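Local coordinates for protein trypsin-like serine protease (Magnetospirillum magneticum, PDB 5HMA) that is a metal-binding pseudo-protease domain of MamO, which promotes magnetite formation in magnetosomes and helps activate the protease MamE, at residues A[124-129]-A[162-167]; A[38-43]-A[146-151]; A[87-92]-A[182-187]; A[25-28]-A[33-36]. All blocks are in the same frame, centred on the assembly; numbering follows the deposited sequence.

Contact 1: residues A[124-129]-A[162-167]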
loop_
_atom_site.group_PDB
_atom_site.type_symbol
_atom_site.label_atom_id
_atom_site.label_comp_id
_atom_site.label_asym_id
_atom_site.label_seq_id
_atom_site.Cartn_x
_atom_site.Cartn_y
_atom_site.Cartn_z
ATOM N N ALA A 124 -0.681 8.840 15.639
ATOM C CA ALA A 124 -2.127 8.745 15.772
ATOM C C ALA A 124 -2.557 7.288 15.867
ATOM O O ALA A 124 -1.985 6.426 15.191
ATOM C CB ALA A 124 -2.820 9.431 14.596
ATOM N N PRO A 125 -3.558 7.011 16.717
ATOM C CA PRO A 125 -4.168 5.680 16.840
ATOM C C PRO A 125 -5.249 5.416 15.791
ATOM O O PRO A 125 -5.853 6.361 15.284
ATOM C CB PRO A 125 -4.780 5.707 18.244
ATOM C CG PRO A 125 -5.136 7.134 18.451
ATOM C CD PRO A 125 -4.084 7.952 17.723
ATOM N N LEU A 126 -5.478 4.142 15.480
ATOM C CA LEU A 126 -6.576 3.733 14.607
ATOM C C LEU A 126 -7.027 2.325 14.952
ATOM O O LEU A 126 -6.200 1.435 15.166
ATOM C CB LEU A 126 -6.167 3.795 13.132
ATOM C CG LEU A 126 -7.194 3.293 12.112
ATOM C CD1 LEU A 126 -8.427 4.165 12.145
ATOM C CD2 LEU A 126 -6.612 3.244 10.707
ATOM N N ALA A 127 -8.340 2.123 15.008
ATOM C CA ALA A 127 -8.882 0.794 15.233
ATOM C C ALA A 127 -9.300 0.160 13.910
ATOM O O ALA A 127 -10.128 0.703 13.183
ATOM C CB ALA A 127 -10.060 0.848 16.202
ATOM N N VAL A 128 -8.693 -0.983 13.602
ATOM C CA VAL A 128 -9.068 -1.789 12.447
ATOM C C VAL A 128 -9.621 -3.106 12.968
ATOM O O VAL A 128 -8.872 -3.946 13.476
ATOM C CB VAL A 128 -7.876 -2.027 11.511
ATOM C CG1 VAL A 128 -8.279 -2.949 10.350
ATOM C CG2 VAL A 128 -7.324 -0.704 11.008
ATOM N N GLY A 129 -10.933 -3.285 12.852
ATOM C CA GLY A 129 -11.582 -4.403 13.508
ATOM C C GLY A 129 -11.302 -4.363 15.000
ATOM O O GLY A 129 -11.555 -3.350 15.651
ATOM N N ILE A 162 2.544 2.876 4.186
ATOM C CA ILE A 162 1.429 2.191 3.550
ATOM C C ILE A 162 0.125 2.787 4.076
ATOM O O ILE A 162 -0.090 2.867 5.286
ATOM C CB ILE A 162 1.484 0.674 3.811
ATOM C CG1 ILE A 162 2.768 0.071 3.228
ATOM C CG2 ILE A 162 0.237 0.013 3.247
ATOM C CD1 ILE A 162 2.837 0.132 1.705
ATOM N N ASN A 163 -0.751 3.191 3.167
ATOM C CA ASN A 163 -1.909 3.977 3.551
ATOM C C ASN A 163 -3.119 3.149 3.952
ATOM O O ASN A 163 -3.294 2.016 3.500
ATOM C CB ASN A 163 -2.263 4.919 2.406
ATOM C CG ASN A 163 -1.173 5.945 2.175
ATOM O OD1 ASN A 163 -0.648 6.524 3.136
ATOM N ND2 ASN A 163 -0.803 6.158 0.915
ATOM N N ILE A 164 -3.925 3.729 4.836
ATOM C CA ILE A 164 -5.196 3.172 5.279
ATOM C C ILE A 164 -6.225 4.289 5.255
ATOM O O ILE A 164 -6.078 5.283 5.977
ATOM C CB ILE A 164 -5.112 2.577 6.687
ATOM C CG1 ILE A 164 -4.022 1.496 6.768
ATOM C CG2 ILE A 164 -6.494 2.054 7.125
ATOM C CD1 ILE A 164 -3.864 0.883 8.169
ATOM N N ALA A 165 -7.255 4.142 4.425
ATOM C CA ALA A 165 -8.374 5.084 4.462
ATOM C C ALA A 165 -9.325 4.695 5.572
ATOM O O ALA A 165 -9.796 3.560 5.612
ATOM C CB ALA A 165 -9.101 5.116 3.132
ATOM N N ALA A 166 -9.609 5.619 6.482
ATOM C CA ALA A 166 -10.571 5.330 7.538
ATOM C C ALA A 166 -11.741 6.291 7.443
ATOM O O ALA A 166 -11.641 7.341 6.814
ATOM C CB ALA A 166 -9.923 5.409 8.905
ATOM N N THR A 167 -12.853 5.911 8.058
ATOM C CA THR A 167 -14.060 6.725 8.096
ATOM C C THR A 167 -14.135 7.475 9.417
ATOM O O THR A 167 -13.946 6.875 10.466
ATOM C CB THR A 167 -15.322 5.856 7.942
ATOM O OG1 THR A 167 -15.328 5.236 6.653
ATOM C CG2 THR A 167 -16.562 6.693 8.073
#

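Contact 2: residues A[38-43]-A[146-151]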
loop_
_atom_site.group_PDB
_atom_site.type_symbol
_atom_site.label_atom_id
_atom_site.label_comp_id
_atom_site.label_asym_id
_atom_site.label_seq_id
_atom_site.Cartn_x
_atom_site.Cartn_y
_atom_site.Cartn_z
ATOM N N LEU A 38 -3.635 -5.776 5.524
ATOM C CA LEU A 38 -4.068 -7.131 5.871
ATOM C C LEU A 38 -5.591 -7.322 5.739
ATOM O O LEU A 38 -6.040 -8.296 5.134
ATOM C CB LEU A 38 -3.609 -7.484 7.293
ATOM C CG LEU A 38 -3.991 -8.879 7.797
ATOM C CD1 LEU A 38 -3.536 -9.946 6.820
ATOM C CD2 LEU A 38 -3.408 -9.151 9.182
ATOM N N HIS A 39 -6.384 -6.394 6.277
ATOM C CA HIS A 39 -7.846 -6.527 6.209
ATOM C C HIS A 39 -8.366 -6.563 4.765
ATOM O O HIS A 39 -9.472 -7.026 4.517
ATOM C CB HIS A 39 -8.539 -5.391 6.977
ATOM C CG HIS A 39 -8.524 -4.067 6.267
ATOM N ND1 HIS A 39 -7.549 -3.114 6.480
ATOM C CD2 HIS A 39 -9.377 -3.534 5.359
ATOM C CE1 HIS A 39 -7.799 -2.056 5.729
ATOM N NE2 HIS A 39 -8.906 -2.283 5.043
ATOM N N SER A 40 -7.568 -6.093 3.813
ATOM C CA SER A 40 -7.995 -6.079 2.418
ATOM C C SER A 40 -7.907 -7.457 1.758
ATOM O O SER A 40 -8.591 -7.721 0.770
ATOM C CB SER A 40 -7.155 -5.079 1.608
ATOM O OG SER A 40 -7.268 -3.780 2.141
ATOM N N VAL A 41 -7.061 -8.335 2.287
ATOM C CA VAL A 41 -6.820 -9.606 1.612
ATOM C C VAL A 41 -7.173 -10.818 2.467
ATOM O O VAL A 41 -7.355 -11.910 1.935
ATOM C CB VAL A 41 -5.357 -9.714 1.152
ATOM C CG1 VAL A 41 -5.057 -8.649 0.126
ATOM C CG2 VAL A 41 -4.408 -9.609 2.350
ATOM N N SER A 42 -7.278 -10.629 3.779
ATOM C CA SER A 42 -7.361 -11.765 4.700
ATOM C C SER A 42 -8.596 -12.647 4.498
ATOM O O SER A 42 -8.636 -13.785 4.969
ATOM C CB SER A 42 -7.327 -11.271 6.141
ATOM O OG SER A 42 -8.442 -10.438 6.396
ATOM N N LYS A 43 -9.605 -12.133 3.804
ATOM C CA LYS A 43 -10.826 -12.909 3.622
ATOM C C LYS A 43 -11.063 -13.267 2.154
ATOM O O LYS A 43 -12.094 -13.851 1.811
ATOM C CB LYS A 43 -12.021 -12.150 4.207
ATOM C CG LYS A 43 -11.881 -11.909 5.717
ATOM C CD LYS A 43 -13.119 -11.259 6.324
ATOM C CE LYS A 43 -13.087 -11.302 7.856
ATOM N NZ LYS A 43 -11.871 -10.646 8.436
ATOM N N GLU A 146 -9.953 3.417 -2.249
ATOM C CA GLU A 146 -9.138 2.695 -3.222
ATOM C C GLU A 146 -7.643 2.877 -3.006
ATOM O O GLU A 146 -6.839 2.100 -3.520
ATOM C CB GLU A 146 -9.520 3.122 -4.636
ATOM C CG GLU A 146 -11.013 3.009 -4.864
ATOM C CD GLU A 146 -11.390 3.106 -6.318
ATOM O OE1 GLU A 146 -11.624 2.039 -6.943
ATOM O OE2 GLU A 146 -11.452 4.252 -6.825
ATOM N N GLN A 147 -7.262 3.890 -2.235
ATOM C CA GLN A 147 -5.843 4.143 -1.962
ATOM C C GLN A 147 -5.336 3.256 -0.841
ATOM O O GLN A 147 -4.133 3.174 -0.586
ATOM C CB GLN A 147 -5.608 5.611 -1.596
ATOM C CG GLN A 147 -5.753 6.582 -2.744
ATOM C CD GLN A 147 -5.772 8.014 -2.256
ATOM O OE1 GLN A 147 -6.640 8.389 -1.466
ATOM N NE2 GLN A 147 -4.806 8.822 -2.706
ATOM N N THR A 148 -6.262 2.601 -0.155
ATOM C CA THR A 148 -5.896 1.759 0.975
ATOM C C THR A 148 -4.937 0.670 0.517
ATOM O O THR A 148 -5.167 0.038 -0.512
ATOM C CB THR A 148 -7.154 1.155 1.626
ATOM O OG1 THR A 148 -7.855 2.193 2.321
ATOM C CG2 THR A 148 -6.797 0.054 2.587
ATOM N N GLY A 149 -3.845 0.479 1.261
ATOM C CA GLY A 149 -2.865 -0.536 0.911
ATOM C C GLY A 149 -1.773 -0.030 -0.029
ATOM O O GLY A 149 -0.735 -0.676 -0.189
ATOM N N GLY A 150 -2.000 1.123 -0.659
ATOM C CA GLY A 150 -0.994 1.730 -1.518
ATOM C C GLY A 150 0.072 2.533 -0.768
ATOM O O GLY A 150 -0.042 2.784 0.441
ATOM N N PRO A 151 1.127 2.943 -1.482
ATOM C CA PRO A 151 2.243 3.632 -0.828
ATOM C C PRO A 151 2.045 5.138 -0.614
ATOM O O PRO A 151 1.438 5.822 -1.448
ATOM C CB PRO A 151 3.406 3.388 -1.802
ATOM C CG PRO A 151 2.736 3.379 -3.141
ATOM C CD PRO A 151 1.430 2.623 -2.891
#

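Contact 3: residues A[87-92]-A[182-187]. With NI (nickel (II) ion), chain C.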
loop_
_atom_site.group_PDB
_atom_site.type_symbol
_atom_site.label_atom_id
_atom_site.label_comp_id
_atom_site.label_asym_id
_atom_site.label_seq_id
_atom_site.Cartn_x
_atom_site.Cartn_y
_atom_site.Cartn_z
ATOM N N PHE A 87 9.915 -0.402 -5.061
ATOM C CA PHE A 87 10.507 0.466 -4.049
ATOM C C PHE A 87 11.746 -0.180 -3.432
ATOM O O PHE A 87 11.725 -1.356 -3.064
ATOM C CB PHE A 87 9.475 0.785 -2.959
ATOM C CG PHE A 87 8.385 1.700 -3.429
ATOM C CD1 PHE A 87 8.636 3.065 -3.599
ATOM C CD2 PHE A 87 7.116 1.206 -3.717
ATOM C CE1 PHE A 87 7.636 3.931 -4.044
ATOM C CE2 PHE A 87 6.096 2.064 -4.167
ATOM C CZ PHE A 87 6.362 3.431 -4.332
ATOM N N ARG A 88 12.825 0.582 -3.318
ATOM C CA ARG A 88 14.012 0.083 -2.624
ATOM C C ARG A 88 13.863 0.259 -1.121
ATOM O O ARG A 88 13.769 1.394 -0.630
ATOM C CB ARG A 88 15.270 0.811 -3.092
ATOM C CG ARG A 88 15.530 0.785 -4.584
ATOM C CD ARG A 88 16.888 1.421 -4.866
ATOM N NE ARG A 88 17.953 0.756 -4.113
ATOM C CZ ARG A 88 19.001 1.374 -3.575
ATOM N NH1 ARG A 88 19.137 2.689 -3.696
ATOM N NH2 ARG A 88 19.914 0.674 -2.909
ATOM N N MET A 89 13.855 -0.847 -0.382
ATOM C CA MET A 89 13.662 -0.787 1.070
ATOM C C MET A 89 14.798 -0.054 1.790
ATOM O O MET A 89 14.593 0.520 2.858
ATOM C CB MET A 89 13.496 -2.195 1.645
ATOM C CG MET A 89 12.218 -2.885 1.179
ATOM S SD MET A 89 10.735 -1.895 1.482
ATOM C CE MET A 89 10.715 -1.921 3.274
ATOM N N ALA A 90 15.989 -0.066 1.204
ATOM C CA ALA A 90 17.104 0.697 1.748
ATOM C C ALA A 90 16.836 2.208 1.696
ATOM O O ALA A 90 17.419 2.964 2.469
ATOM C CB ALA A 90 18.385 0.363 1.000
ATOM N N ASP A 91 15.952 2.640 0.798
ATOM C CA ASP A 91 15.680 4.070 0.597
ATOM C C ASP A 91 14.504 4.577 1.424
ATOM O O ASP A 91 14.120 5.743 1.316
ATOM C CB ASP A 91 15.399 4.377 -0.878
ATOM C CG ASP A 91 16.630 4.262 -1.749
ATOM O OD1 ASP A 91 17.740 4.060 -1.207
ATOM O OD2 ASP A 91 16.481 4.385 -2.983
ATOM N N VAL A 92 13.925 3.696 2.230
ATOM C CA VAL A 92 12.802 4.054 3.093
ATOM C C VAL A 92 13.160 5.248 3.981
ATOM O O VAL A 92 14.265 5.296 4.539
ATOM C CB VAL A 92 12.383 2.833 3.918
ATOM C CG1 VAL A 92 11.797 3.247 5.244
ATOM C CG2 VAL A 92 11.420 1.956 3.101
ATOM N N VAL A 182 8.110 0.103 9.972
ATOM C CA VAL A 182 7.378 -1.037 10.504
ATOM C C VAL A 182 7.593 -2.251 9.602
ATOM O O VAL A 182 7.761 -3.373 10.080
ATOM C CB VAL A 182 5.882 -0.691 10.663
ATOM C CG1 VAL A 182 5.027 -1.948 10.715
ATOM C CG2 VAL A 182 5.670 0.187 11.902
ATOM N N ILE A 183 7.614 -2.018 8.293
ATOM C CA ILE A 183 7.879 -3.084 7.336
ATOM C C ILE A 183 9.244 -3.716 7.569
ATOM O O ILE A 183 9.366 -4.935 7.686
ATOM C CB ILE A 183 7.788 -2.568 5.895
ATOM C CG1 ILE A 183 6.402 -1.990 5.611
ATOM C CG2 ILE A 183 8.117 -3.682 4.907
ATOM C CD1 ILE A 183 6.308 -1.312 4.248
ATOM N N VAL A 184 10.272 -2.877 7.624
ATOM C CA VAL A 184 11.640 -3.345 7.801
ATOM C C VAL A 184 11.797 -4.234 9.032
ATOM O O VAL A 184 12.351 -5.336 8.949
ATOM C CB VAL A 184 12.601 -2.157 7.894
ATOM C CG1 VAL A 184 14.036 -2.651 8.078
ATOM C CG2 VAL A 184 12.459 -1.263 6.663
ATOM N N SER A 185 11.304 -3.752 10.169
ATOM C CA SER A 185 11.542 -4.412 11.452
ATOM C C SER A 185 10.694 -5.667 11.643
ATOM O O SER A 185 11.112 -6.603 12.323
ATOM C CB SER A 185 11.286 -3.436 12.598
ATOM O OG SER A 185 9.990 -2.884 12.494
ATOM N N HIS A 186 9.508 -5.692 11.041
ATOM C CA HIS A 186 8.624 -6.846 11.185
ATOM C C HIS A 186 8.846 -7.856 10.052
ATOM O O HIS A 186 8.119 -8.843 9.938
ATOM C CB HIS A 186 7.151 -6.404 11.242
ATOM C CG HIS A 186 6.775 -5.700 12.515
ATOM N ND1 HIS A 186 7.041 -4.365 12.737
ATOM C CD2 HIS A 186 6.162 -6.149 13.638
ATOM C CE1 HIS A 186 6.610 -4.022 13.939
ATOM N NE2 HIS A 186 6.072 -5.086 14.505
ATOM N N LEU A 187 9.866 -7.623 9.231
ATOM C CA LEU A 187 10.158 -8.530 8.126
ATOM C C LEU A 187 11.610 -8.967 8.071
ATOM O O LEU A 187 12.081 -9.463 7.047
ATOM C CB LEU A 187 9.790 -7.882 6.801
ATOM C CG LEU A 187 8.289 -7.857 6.550
ATOM C CD1 LEU A 187 8.016 -7.302 5.171
ATOM C CD2 LEU A 187 7.713 -9.261 6.705
HETATM NI NI NI C . 4.890 -3.938 15.905
HETATM O O HOH W 1 3.523 -5.661 15.939
HETATM O O HOH W 2 6.240 -2.193 15.819
HETATM O O HOH W 3 3.507 -2.919 17.327
#

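Contact 4: residues A[25-28]-A[33-36]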
loop_
_atom_site.group_PDB
_atom_site.type_symbol
_atom_site.label_atom_id
_atom_site.label_comp_id
_atom_site.label_asym_id
_atom_site.label_seq_id
_atom_site.Cartn_x
_atom_site.Cartn_y
_atom_site.Cartn_z
ATOM N N GLY A 25 -1.513 -1.645 -3.419
ATOM C CA GLY A 25 -0.371 -2.331 -2.837
ATOM C C GLY A 25 0.911 -1.744 -3.405
ATOM O O GLY A 25 0.863 -1.015 -4.406
ATOM N N ALA A 26 2.044 -2.055 -2.769
ATOM C CA ALA A 26 3.349 -1.504 -3.153
ATOM C C ALA A 26 4.328 -2.641 -3.430
ATOM O O ALA A 26 4.495 -3.521 -2.590
ATOM C CB ALA A 26 3.902 -0.579 -2.040
ATOM N N ILE A 27 4.969 -2.631 -4.601
ATOM C CA ILE A 27 5.979 -3.644 -4.897
ATOM C C ILE A 27 7.264 -3.277 -4.179
ATOM O O ILE A 27 7.789 -2.177 -4.374
ATOM C CB ILE A 27 6.248 -3.793 -6.407
ATOM C CG1 ILE A 27 4.946 -3.938 -7.201
ATOM C CG2 ILE A 27 7.144 -5.016 -6.666
ATOM C CD1 ILE A 27 5.200 -4.261 -8.672
ATOM N N VAL A 28 7.791 -4.189 -3.364
ATOM C CA VAL A 28 8.967 -3.844 -2.579
ATOM C C VAL A 28 10.134 -4.794 -2.838
ATOM O O VAL A 28 11.186 -4.697 -2.195
ATOM C CB VAL A 28 8.605 -3.781 -1.082
ATOM C CG1 VAL A 28 7.598 -2.639 -0.847
ATOM C CG2 VAL A 28 8.022 -5.114 -0.622
ATOM N N TYR A 33 7.628 -9.219 -4.463
ATOM C CA TYR A 33 7.090 -8.983 -3.125
ATOM C C TYR A 33 6.225 -7.730 -3.118
ATOM O O TYR A 33 6.594 -6.698 -3.688
ATOM C CB TYR A 33 8.207 -8.879 -2.095
ATOM C CG TYR A 33 8.834 -10.223 -1.831
ATOM C CD1 TYR A 33 8.247 -11.118 -0.948
ATOM C CD2 TYR A 33 9.995 -10.611 -2.494
ATOM C CE1 TYR A 33 8.802 -12.361 -0.722
ATOM C CE2 TYR A 33 10.564 -11.851 -2.272
ATOM C CZ TYR A 33 9.961 -12.725 -1.387
ATOM O OH TYR A 33 10.525 -13.959 -1.168
ATOM N N VAL A 34 5.065 -7.840 -2.474
ATOM C CA VAL A 34 4.090 -6.759 -2.425
ATOM C C VAL A 34 3.651 -6.563 -0.988
ATOM O O VAL A 34 3.295 -7.537 -0.305
ATOM C CB VAL A 34 2.860 -7.060 -3.315
ATOM C CG1 VAL A 34 1.742 -6.030 -3.072
ATOM C CG2 VAL A 34 3.253 -7.125 -4.786
ATOM N N ILE A 35 3.667 -5.314 -0.530
ATOM C CA ILE A 35 3.070 -4.960 0.754
ATOM C C ILE A 35 1.676 -4.394 0.518
ATOM O O ILE A 35 1.476 -3.568 -0.375
ATOM C CB ILE A 35 3.921 -3.951 1.526
ATOM C CG1 ILE A 35 5.237 -4.588 1.973
ATOM C CG2 ILE A 35 3.158 -3.464 2.750
ATOM C CD1 ILE A 35 5.062 -5.534 3.134
ATOM N N THR A 36 0.708 -4.837 1.313
ATOM C CA THR A 36 -0.637 -4.301 1.210
ATOM C C THR A 36 -1.273 -4.358 2.601
ATOM O O THR A 36 -0.621 -4.799 3.551
ATOM C CB THR A 36 -1.472 -5.078 0.154
ATOM O OG1 THR A 36 -2.707 -4.387 -0.082
ATOM C CG2 THR A 36 -1.755 -6.509 0.624
#

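Contact 1: residues A[124-129]-A[162-167]
Leu126 and the pair Ile164 and Ala166 face each other inside the second, C-terminal beta-barrel of a trypsin-like fold, joining two strands that are not neighbours in the sheet. Strand 124-128 carries Leu126, whose forked end makes the close contacts. One prong, CD1, rests on the methyl CB of Ala166 at 3.8 Å. The other, CD2, reaches CG2 of Ile164, also at 3.8 Å, so the fork straddles two successive inward-pointing residues of strand 159-167. With CG anti to the backbone N (chi1 176°), the leucine holds its two methyls well out from its own strand, which is how they span a gap of 8.3 Å between the CA atoms of Leu126 and Ala166. Ile164 answers with its short branch; its long arm, CG1 and CD1, is set on the other side of CB, beside the backbone N (chi1 -57°). The leucine and isoleucine side chains meet at a slant. The contact is wholly apolar, and all three residues are buried. A bound peptide packs on them as well and forms backbone hydrogen bonds with Thr167, consistent with the substrate-side role of this strand in trypsin-like proteases. Phe176 of strand 173-179 touches both Leu126 and Ala166, while Leu136 of strand 131-139 covers Leu126, Val178 lies against Ile164, and Thr37 of strand 33-37 meets Ile164 from the other barrel.

Contact 2: residues A[38-43]-A[146-151]
The His39 ring has the hydroxyl OG of Ser40 over one face, 3.6 Å above the plane and displaced toward the rim, while the methyl CG2 of Thr148 arrives obliquely at its outer end. That methyl is 3.9 Å from CE1 and 4.0 Å from NE2 of His39; the side chains of His39 and Thr148 cross at about a right angle. Ser40 OG also lies 3.9 Å from Thr148 CG2, so one methyl meets both the imidazole and the hydroxyl of consecutive residues. At the other ring nitrogen, ND1 is hydrogen-bonded to OD2 of Asp72, and a bound peptide packs its backbone against the ring. His39, on the short helical turn 38-41, Asp72 and Thr148 correspond in sequence and position to the histidine, aspartate and serine of the catalytic triad in trypsin-like proteases; in this domain, probably not an active protease, the serine place holds a threonine. It presents carbon to the imidazole: CG2 is anti to the backbone N, and OG1 is placed beside that N (chi1 -72°), 5.3 Å from His39 NE2. OG1 instead accepts a hydrogen bond from Ala165 N, while Ser40 OG is paired with Thr37 OG1. A type II turn from Gln147 to Gly150, closed by Gly150 N to Gln147 O at 3.0 Å, carries Thr148 at its second position and Gly149 at the third, where phi is positive (89°).

Contact 3: residues A[87-92]-A[182-187]
A 3-10 turn at Met89 to Asp91 lies against the last turn of the closing helix 180-185 of this domain, nearest at Met89 and Val184, whose CA atoms are 7.5 Å apart. Met89 makes the join with its terminal methyl alone. Bent at chi2 (-54°) and chi3 (-67°), its chain brings CE to CG2 of Ile183 at 3.5 Å and to CG2 of Val184 at 3.9 Å, crossing the isoleucine at about a right angle and running past the valine in the opposite direction. Met89 also packs on Val28 of strand 23-29. The helix end then turns to metal chemistry. His186 donates from ND1 to Val182 O at 2.9 Å, with an angle of 143° at the hydrogen; the carbonyl lies close to the ring plane, and the same oxygen also accepts from His186 N. Across the ring, NE2 binds nickel at 2.2 Å, in company with His71 NE2 and three waters. The bond at ND1 fixes the rotation of the imidazole and, since ND1 carries the proton, leaves the NE2 lone pair for the metal; apolar packing of one helix flank thus sits beside a histidine site for transition metals.

Contact 4: residues A[25-28]-A[33-36]
Val28 drops its CG2 methyl between CB of Tyr33 and CG1 of Ile35, two residues apart on the facing strand, in the hairpin of strands 23-29 and 33-37. CG2 of Val28 is 4.0 Å from CB of Tyr33 and 3.8 Å from CG1 of Ile35. That methyl stands between its own backbone N and carbonyl carbon (chi1 -64° sets CG1 beside N), which turns it to the facing strand. The ring of Tyr33 leads away, so the tyrosine contributes only the root of its side chain. On the same face, the small Ala26 stands beside the long Ile35, and Ile162 from the second barrel lies over both of them. The other face pairs Ile27 with Val34 at a non-hydrogen-bonded position, CG1 to CG2 at 4.3 Å, with Val10 covering the two. At the far end Gly25 has no side chain where CG1 of Val34 and OG1 of Thr36 come in; its CA lies 3.3 Å from Ile35 O. The segments run antiparallel with a marked twist, 147° between their directions. Ala26 and Ile35 exchange two hydrogen bonds, each 2.9 Å from N to O, and Val28 N gives a third to Tyr33 O at 2.8 Å, its donor tilted 34° from that carbonyl plane. Polar and apolar work are thus divided: three amides are tied up along the seam, Ile27 and Val34 bond outward to neighbouring backbone, and the side chains turn a hydrocarbon surface to each face, one to the barrel interface at Ile162 and the other to Val10.

In the fold
Contacts 1, 2 and 4 are buried, whereas contact 3 is partly open near the metal site. Contact 4 is the sole one of the four built on direct strand pairing and belongs to the N-terminal barrel; contact 1 is methyl packing across the C-terminal barrel. Contact 2 spans the cleft between the barrels, its helical turn following straight on from strand 33-37 of contact 4, and its turn 147-150 is tied to contact 1 through Asn163, bonded to Gly149 and Gly150. Contact 3 is fastened to contact 4 by Phe87 N to Ile27 O. Ile162 packs on Ile35 and Ile183, so hydrocarbon links contacts 1, 3 and 4.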